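Local coordinates for protein shikimate kinase (Aquifex aeolicus, PDB 2PT5) that probably phosphorylates the 3-hydroxyl group of shikimate with ATP and magnesium, a step on the way to chorismate and the aromatic amino acids, at residues Ser18-Ser23 with Lys155-Ser160; Glu61-Leu66 with Leu87-Ser92. All coordinates share one frame; numbering follows the deposited sequence.

Interaction 1: residues Ser18-Ser23 with Lys155-Ser160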
ATOM      1  N   SER A  18       3.921  -7.793   7.253  1.00 25.54           N
ATOM      2  CA  SER A  18       4.330  -9.116   7.716  1.00 33.43           C
ATOM      3  C   SER A  18       4.440  -9.151   9.241  1.00 33.72           C
ATOM      4  O   SER A  18       3.904 -10.055   9.886  1.00 34.13           O
ATOM      5  CB  SER A  18       5.680  -9.505   7.101  1.00 36.08           C
ATOM      6  OG  SER A  18       6.149 -10.734   7.645  1.00 35.12           O
ATOM      7  N   LEU A  19       5.143  -8.173   9.808  1.00 31.39           N
ATOM      8  CA  LEU A  19       5.315  -8.080  11.256  1.00 33.87           C
ATOM      9  C   LEU A  19       3.943  -7.985  11.924  1.00 33.45           C
ATOM     10  O   LEU A  19       3.665  -8.643  12.930  1.00 32.38           O
ATOM     11  CB  LEU A  19       6.150  -6.838  11.616  1.00 33.41           C
ATOM     12  CG  LEU A  19       7.659  -6.819  11.318  1.00 34.89           C
ATOM     13  CD1 LEU A  19       8.211  -5.426  11.565  1.00 39.32           C
ATOM     14  CD2 LEU A  19       8.387  -7.822  12.208  1.00 32.79           C
ATOM     15  N   LEU A  20       3.083  -7.157  11.354  1.00 35.76           N
ATOM     16  CA  LEU A  20       1.749  -6.981  11.889  1.00 36.01           C
ATOM     17  C   LEU A  20       0.967  -8.295  11.866  1.00 37.33           C
ATOM     18  O   LEU A  20       0.393  -8.699  12.882  1.00 37.27           O
ATOM     19  CB  LEU A  20       0.998  -5.919  11.075  1.00 34.20           C
ATOM     20  CG  LEU A  20      -0.363  -5.464  11.594  1.00 35.72           C
ATOM     21  CD1 LEU A  20      -0.229  -4.901  13.002  1.00 31.96           C
ATOM     22  CD2 LEU A  20      -0.918  -4.399  10.657  1.00 35.73           C
ATOM     23  N   SER A  21       0.949  -8.966  10.716  1.00 33.06           N
ATOM     24  CA  SER A  21       0.192 -10.209  10.595  1.00 35.18           C
ATOM     25  C   SER A  21       0.704 -11.264  11.565  1.00 34.56           C
ATOM     26  O   SER A  21      -0.049 -12.120  12.038  1.00 32.04           O
ATOM     27  CB  SER A  21       0.260 -10.748   9.165  1.00 34.14           C
ATOM     28  OG  SER A  21       1.391 -11.575   8.976  1.00 45.69           O
ATOM     29  N   ARG A  22       1.993 -11.196  11.862  1.00 32.45           N
ATOM     30  CA  ARG A  22       2.597 -12.148  12.776  1.00 31.16           C
ATOM     31  C   ARG A  22       2.204 -11.902  14.229  1.00 36.24           C
ATOM     32  O   ARG A  22       2.051 -12.849  14.994  1.00 35.36           O
ATOM     33  CB  ARG A  22       4.118 -12.129  12.616  1.00 30.55           C
ATOM     34  CG  ARG A  22       4.565 -12.973  11.436  1.00 29.74           C
ATOM     35  CD  ARG A  22       6.071 -13.098  11.372  1.00 38.64           C
ATOM     36  NE  ARG A  22       6.678 -12.089  10.513  1.00 34.76           N
ATOM     37  CZ  ARG A  22       7.978 -11.819  10.499  1.00 38.06           C
ATOM     38  NH1 ARG A  22       8.798 -12.483  11.311  1.00 29.88           N
ATOM     39  NH2 ARG A  22       8.456 -10.905   9.658  1.00 32.33           N
ATOM     40  N   SER A  23       2.032 -10.636  14.603  1.00 31.66           N
ATOM     41  CA  SER A  23       1.644 -10.297  15.968  1.00 33.25           C
ATOM     42  C   SER A  23       0.145 -10.484  16.198  1.00 31.31           C
ATOM     43  O   SER A  23      -0.304 -10.528  17.338  1.00 31.32           O
ATOM     44  CB  SER A  23       1.997  -8.848  16.275  1.00 28.68           C
ATOM     45  OG  SER A  23       1.176  -7.986  15.516  1.00 35.93           O
ATOM     46  N   LYS A 155       4.021  -1.127  16.557  1.00 31.66           N
ATOM     47  CA  LYS A 155       3.525  -0.781  17.889  1.00 38.36           C
ATOM     48  C   LYS A 155       2.504   0.342  17.767  1.00 37.92           C
ATOM     49  O   LYS A 155       1.511   0.372  18.495  1.00 36.54           O
ATOM     50  CB  LYS A 155       4.668  -0.321  18.794  1.00 35.38           C
ATOM     51  CG  LYS A 155       5.627  -1.422  19.196  1.00 45.24           C
ATOM     52  CD  LYS A 155       6.762  -0.862  20.028  1.00 52.15           C
ATOM     53  CE  LYS A 155       7.748  -1.938  20.427  1.00 59.84           C
ATOM     54  NZ  LYS A 155       8.904  -1.344  21.157  1.00 65.15           N
ATOM     55  N   GLU A 156       2.764   1.268  16.848  1.00 38.34           N
ATOM     56  CA  GLU A 156       1.861   2.389  16.610  1.00 37.30           C
ATOM     57  C   GLU A 156       0.514   1.858  16.137  1.00 32.76           C
ATOM     58  O   GLU A 156      -0.540   2.243  16.648  1.00 31.47           O
ATOM     59  CB  GLU A 156       2.438   3.320  15.537  1.00 47.02           C
ATOM     60  CG  GLU A 156       3.576   4.227  15.995  1.00 55.57           C
ATOM     61  CD  GLU A 156       4.230   4.976  14.834  1.00 65.63           C
ATOM     62  OE1 GLU A 156       3.504   5.612  14.039  1.00 69.53           O
ATOM     63  OE2 GLU A 156       5.474   4.930  14.716  1.00 68.75           O
ATOM     64  N   ILE A 157       0.550   0.966  15.154  1.00 27.24           N
ATOM     65  CA  ILE A 157      -0.682   0.407  14.617  1.00 32.32           C
ATOM     66  C   ILE A 157      -1.444  -0.405  15.660  1.00 32.46           C
ATOM     67  O   ILE A 157      -2.649  -0.228  15.829  1.00 31.97           O
ATOM     68  CB  ILE A 157      -0.398  -0.464  13.380  1.00 31.82           C
ATOM     69  CG1 ILE A 157       0.189   0.410  12.265  1.00 26.96           C
ATOM     70  CG2 ILE A 157      -1.686  -1.128  12.897  1.00 33.39           C
ATOM     71  CD1 ILE A 157       0.756  -0.384  11.121  1.00 35.24           C
ATOM     72  N   LEU A 158      -0.742  -1.296  16.358  1.00 34.18           N
ATOM     73  CA  LEU A 158      -1.385  -2.105  17.385  1.00 32.69           C
ATOM     74  C   LEU A 158      -2.094  -1.198  18.387  1.00 37.06           C
ATOM     75  O   LEU A 158      -3.282  -1.374  18.654  1.00 38.26           O
ATOM     76  CB  LEU A 158      -0.345  -2.984  18.096  1.00 28.56           C
ATOM     77  CG  LEU A 158       0.231  -4.081  17.193  1.00 25.08           C
ATOM     78  CD1 LEU A 158       1.343  -4.827  17.907  1.00 31.01           C
ATOM     79  CD2 LEU A 158      -0.893  -5.038  16.804  1.00 26.20           C
ATOM     80  N   LEU A 159      -1.373  -0.216  18.923  1.00 35.26           N
ATOM     81  CA  LEU A 159      -1.972   0.701  19.890  1.00 41.21           C
ATOM     82  C   LEU A 159      -3.209   1.394  19.329  1.00 42.81           C
ATOM     83  O   LEU A 159      -4.178   1.626  20.053  1.00 46.25           O
ATOM     84  CB  LEU A 159      -0.947   1.744  20.357  1.00 43.08           C
ATOM     85  CG  LEU A 159       0.091   1.212  21.358  1.00 44.23           C
ATOM     86  CD1 LEU A 159       1.094   2.308  21.708  1.00 45.21           C
ATOM     87  CD2 LEU A 159      -0.619   0.722  22.614  1.00 43.67           C
ATOM     88  N   SER A 160      -3.181   1.719  18.042  1.00 41.91           N
ATOM     89  CA  SER A 160      -4.323   2.367  17.419  1.00 40.59           C
ATOM     90  C   SER A 160      -5.456   1.364  17.269  1.00 40.40           C
ATOM     91  O   SER A 160      -6.607   1.684  17.541  1.00 40.81           O
ATOM     92  CB  SER A 160      -3.951   2.933  16.046  1.00 43.04           C
ATOM     93  OG  SER A 160      -2.954   3.931  16.165  1.00 47.96           O
TER
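Leu-20 carries the contact: its CD1 touches both Ile-157 and Leu-158, its CD2 only Ile-157. Its CG lies anti to the backbone N (chi1 -172°), which brings the end of the side chain nearer to helix 150-162 than its CB bond alone would. Against Ile-157 the leucine runs at about a right angle. Leu-20 CD2 rests 4.0 Å from Ile-157 CG2, and Leu-20 CD1 touches the same methyl. Against Leu-158 the two side chains slide past each other in opposite directions, with Leu-20 CD1 3.9 Å from Leu-158 CD2. Ser-23 closes the edge of the patch. Its OG gives a 2.8 Å hydrogen bond to Leu-20 O, one turn back, from 21° off the carbonyl plane. This bond uses the hydroxyl proton inside its own helix. The same OG then meets Leu-158 CD2 at 3.8 Å, as a van der Waals contact. The two segments meet through van der Waals packing, mostly of aliphatic side chains. Ile-157 also reaches Val-16 and, on strand 142-145, Val-144. Leu-158 also touches Leu-24. The local helix axes come within 10.7 Å and cross at -46°. This is helix-on-helix packing over one face of the parallel sheet of a P-loop kinase, joining the helix that follows the phosphate-binding loop to the C-terminal helix.

Interaction 2: residues Glu61-Leu66 with Leu87-Ser92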
ATOM      1  N   GLU A  61      -9.225  -6.287  -8.798  1.00 48.58           N
ATOM      2  CA  GLU A  61      -9.861  -7.600  -8.752  1.00 50.05           C
ATOM      3  C   GLU A  61      -9.174  -8.436  -7.683  1.00 47.01           C
ATOM      4  O   GLU A  61      -9.829  -9.089  -6.863  1.00 43.85           O
ATOM      5  CB  GLU A  61      -9.726  -8.321 -10.097  1.00 59.77           C
ATOM      6  CG  GLU A  61     -10.080  -9.809 -10.025  1.00 74.07           C
ATOM      7  CD  GLU A  61      -9.721 -10.584 -11.287  1.00 81.90           C
ATOM      8  OE1 GLU A  61      -9.835 -11.829 -11.266  1.00 83.86           O
ATOM      9  OE2 GLU A  61      -9.330  -9.954 -12.295  1.00 86.81           O
ATOM     10  N   VAL A  62      -7.845  -8.412  -7.704  1.00 41.28           N
ATOM     11  CA  VAL A  62      -7.055  -9.169  -6.748  1.00 39.49           C
ATOM     12  C   VAL A  62      -7.348  -8.701  -5.326  1.00 39.02           C
ATOM     13  O   VAL A  62      -7.388  -9.508  -4.395  1.00 35.06           O
ATOM     14  CB  VAL A  62      -5.544  -9.025  -7.042  1.00 38.06           C
ATOM     15  CG1 VAL A  62      -4.737  -9.732  -5.982  1.00 29.79           C
ATOM     16  CG2 VAL A  62      -5.230  -9.606  -8.419  1.00 43.20           C
ATOM     17  N   LEU A  63      -7.552  -7.396  -5.168  1.00 36.39           N
ATOM     18  CA  LEU A  63      -7.839  -6.837  -3.860  1.00 37.40           C
ATOM     19  C   LEU A  63      -9.125  -7.440  -3.326  1.00 40.10           C
ATOM     20  O   LEU A  63      -9.174  -7.904  -2.182  1.00 39.33           O
ATOM     21  CB  LEU A  63      -7.987  -5.318  -3.942  1.00 34.49           C
ATOM     22  CG  LEU A  63      -8.419  -4.631  -2.649  1.00 36.42           C
ATOM     23  CD1 LEU A  63      -7.355  -4.849  -1.574  1.00 37.38           C
ATOM     24  CD2 LEU A  63      -8.633  -3.131  -2.908  1.00 41.59           C
ATOM     25  N   LYS A  64     -10.167  -7.430  -4.155  1.00 39.83           N
ATOM     26  CA  LYS A  64     -11.455  -7.981  -3.754  1.00 42.76           C
ATOM     27  C   LYS A  64     -11.357  -9.466  -3.402  1.00 38.74           C
ATOM     28  O   LYS A  64     -11.855  -9.889  -2.361  1.00 39.97           O
ATOM     29  CB  LYS A  64     -12.500  -7.787  -4.856  1.00 43.97           C
ATOM     30  CG  LYS A  64     -12.804  -6.342  -5.208  1.00 45.09           C
ATOM     31  CD  LYS A  64     -14.244  -6.225  -5.693  1.00 51.52           C
ATOM     32  CE  LYS A  64     -14.438  -5.063  -6.656  1.00 56.82           C
ATOM     33  NZ  LYS A  64     -13.721  -5.298  -7.943  1.00 59.26           N
ATOM     34  N   ASP A  65     -10.711 -10.249  -4.260  1.00 37.83           N
ATOM     35  CA  ASP A  65     -10.552 -11.684  -4.011  1.00 38.96           C
ATOM     36  C   ASP A  65      -9.858 -11.948  -2.665  1.00 39.08           C
ATOM     37  O   ASP A  65     -10.274 -12.815  -1.888  1.00 37.88           O
ATOM     38  CB  ASP A  65      -9.754 -12.332  -5.150  1.00 46.55           C
ATOM     39  CG  ASP A  65     -10.514 -12.337  -6.471  1.00 52.74           C
ATOM     40  OD1 ASP A  65      -9.994 -12.905  -7.457  1.00 54.42           O
ATOM     41  OD2 ASP A  65     -11.631 -11.775  -6.524  1.00 54.89           O
ATOM     42  N   LEU A  66      -8.794 -11.199  -2.398  1.00 37.88           N
ATOM     43  CA  LEU A  66      -8.052 -11.322  -1.142  1.00 37.86           C
ATOM     44  C   LEU A  66      -8.949 -10.941   0.045  1.00 36.94           C
ATOM     45  O   LEU A  66      -8.823 -11.496   1.146  1.00 36.92           O
ATOM     46  CB  LEU A  66      -6.821 -10.400  -1.176  1.00 28.83           C
ATOM     47  CG  LEU A  66      -5.466 -10.916  -1.696  1.00 35.90           C
ATOM     48  CD1 LEU A  66      -5.619 -11.770  -2.936  1.00 35.74           C
ATOM     49  CD2 LEU A  66      -4.565  -9.719  -1.981  1.00 31.61           C
ATOM     50  N   LEU A  87     -10.280   2.422  -2.300  1.00 37.65           N
ATOM     51  CA  LEU A  87     -10.153   2.834  -0.909  1.00 39.00           C
ATOM     52  C   LEU A  87     -11.500   2.733  -0.198  1.00 41.77           C
ATOM     53  O   LEU A  87     -11.571   2.283   0.947  1.00 36.45           O
ATOM     54  CB  LEU A  87      -9.595   4.261  -0.821  1.00 36.69           C
ATOM     55  CG  LEU A  87      -9.215   4.818   0.560  1.00 38.96           C
ATOM     56  CD1 LEU A  87      -8.262   3.872   1.297  1.00 36.55           C
ATOM     57  CD2 LEU A  87      -8.565   6.176   0.375  1.00 40.54           C
ATOM     58  N   ASN A  88     -12.572   3.145  -0.874  1.00 42.22           N
ATOM     59  CA  ASN A  88     -13.899   3.068  -0.270  1.00 41.32           C
ATOM     60  C   ASN A  88     -14.306   1.612  -0.105  1.00 39.80           C
ATOM     61  O   ASN A  88     -14.984   1.256   0.858  1.00 40.74           O
ATOM     62  CB  ASN A  88     -14.924   3.825  -1.110  1.00 46.86           C
ATOM     63  CG  ASN A  88     -14.863   5.317  -0.873  1.00 52.33           C
ATOM     64  OD1 ASN A  88     -14.898   5.772   0.273  1.00 56.92           O
ATOM     65  ND2 ASN A  88     -14.773   6.089  -1.950  1.00 52.38           N
ATOM     66  N   PHE A  89     -13.883   0.767  -1.041  1.00 39.99           N
ATOM     67  CA  PHE A  89     -14.173  -0.658  -0.938  1.00 37.25           C
ATOM     68  C   PHE A  89     -13.482  -1.163   0.334  1.00 37.85           C
ATOM     69  O   PHE A  89     -14.083  -1.856   1.151  1.00 40.13           O
ATOM     70  CB  PHE A  89     -13.619  -1.413  -2.147  1.00 40.11           C
ATOM     71  CG  PHE A  89     -13.707  -2.914  -2.021  1.00 44.97           C
ATOM     72  CD1 PHE A  89     -14.837  -3.601  -2.458  1.00 45.02           C
ATOM     73  CD2 PHE A  89     -12.665  -3.639  -1.452  1.00 43.90           C
ATOM     74  CE1 PHE A  89     -14.925  -4.989  -2.333  1.00 47.10           C
ATOM     75  CE2 PHE A  89     -12.743  -5.031  -1.321  1.00 49.03           C
ATOM     76  CZ  PHE A  89     -13.876  -5.704  -1.764  1.00 45.64           C
HETATM   77  N   MSE A  90     -12.214  -0.796   0.507  1.00 37.60           N
HETATM   78  CA  MSE A  90     -11.450  -1.232   1.672  1.00 35.83           C
HETATM   79  C   MSE A  90     -12.110  -0.884   3.001  1.00 39.60           C
HETATM   80  O   MSE A  90     -12.151  -1.712   3.906  1.00 39.58           O
HETATM   81  CB  MSE A  90     -10.037  -0.650   1.623  1.00 35.90           C
HETATM   82  CG  MSE A  90      -9.112  -1.364   0.636  1.00 37.06           C
HETATM   83 SE   MSE A  90      -7.374  -0.529   0.566  1.00 48.09          SE
HETATM   84  CE  MSE A  90      -7.348   0.023  -1.305  1.00 32.34           C
ATOM     85  N   LYS A  91     -12.625   0.339   3.113  1.00 40.82           N
ATOM     86  CA  LYS A  91     -13.285   0.781   4.332  1.00 42.20           C
ATOM     87  C   LYS A  91     -14.549  -0.026   4.637  1.00 44.43           C
ATOM     88  O   LYS A  91     -14.921  -0.189   5.802  1.00 45.83           O
ATOM     89  CB  LYS A  91     -13.627   2.268   4.235  1.00 42.19           C
ATOM     90  CG  LYS A  91     -12.410   3.168   4.104  1.00 39.83           C
ATOM     91  CD  LYS A  91     -12.787   4.636   4.184  1.00 43.81           C
ATOM     92  CE  LYS A  91     -11.552   5.523   4.222  1.00 36.12           C
ATOM     93  NZ  LYS A  91     -11.914   6.942   4.443  1.00 42.49           N
ATOM     94  N   SER A  92     -15.202  -0.537   3.599  1.00 41.71           N
ATOM     95  CA  SER A  92     -16.415  -1.321   3.800  1.00 49.88           C
ATOM     96  C   SER A  92     -16.101  -2.755   4.211  1.00 49.74           C
ATOM     97  O   SER A  92     -17.009  -3.542   4.471  1.00 52.31           O
ATOM     98  CB  SER A  92     -17.264  -1.343   2.527  1.00 48.35           C
ATOM     99  OG  SER A  92     -16.619  -2.054   1.481  1.00 51.62           O
TER
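Phe-89, whose ring packs against Lys-64, also accepts a hydrogen bond at its carbonyl: Ser-92 OG donates to Phe-89 O, three residues back along the chain, at 2.6 Å and tilted from the carbonyl plane. The Phe-89 side chain extends toward helix 52-66, with CG anti to the backbone N (chi1 172°). There the aliphatic part of Lys-64 lies over one face of the ring. Lys-64 CG sits 4.0 Å from the ring centroid, 25° off the normal, in a CH-pi contact displaced toward the rim. Lys-64 CD comes closer to a single ring atom, 3.6 Å from Phe-89 CE1. Beyond CD the lysine chain bends at its last torsion. Leu-63 CD2 meets the ring obliquely, at 4.3 Å from Phe-89 CD2. The same methyl lies 3.8 Å from the CE of Met-90, a selenomethionine. These two side chains, Leu-63 and Met-90, cross at about a right angle. Both also touch Tyr-4 on strand 2-6, so this half of the contact faces the sheet. With an alanine at Phe-89, the methylenes of Lys-64 would probably lose the aromatic face they lie on, and Leu-63 one of its apolar neighbours. The local axes are nearly parallel, 3° apart, and 11.1 Å from each other. The lysine gives its methylenes to Phe-89, while its cation-pi partner is Phe-60. The chemistry of the contact is consistent with packing by dispersion and CH-pi, with no directional polar bond between the two segments.

Overall arrangement
The two contacts lie on opposite faces of the five-stranded parallel sheet, with centres 20 Å apart. Their nearest atoms are about 12 Å apart, without touching. Interaction 1 joins helix 13-24, near the start of the chain, to helix 150-162 near its end. Interaction 2 joins helices 52-66 and 84-91, which both come between those two in sequence. The link between its helices is short and includes strand 72-75, whereas interaction 1 spans most of the chain. Each lies in one of the helix layers that flank the sheet, as in the three-layer alpha/beta/alpha fold of P-loop kinases. Strand 2-6 leads into the predicted ATP-binding loop, and side chains of interaction 2 touch this strand.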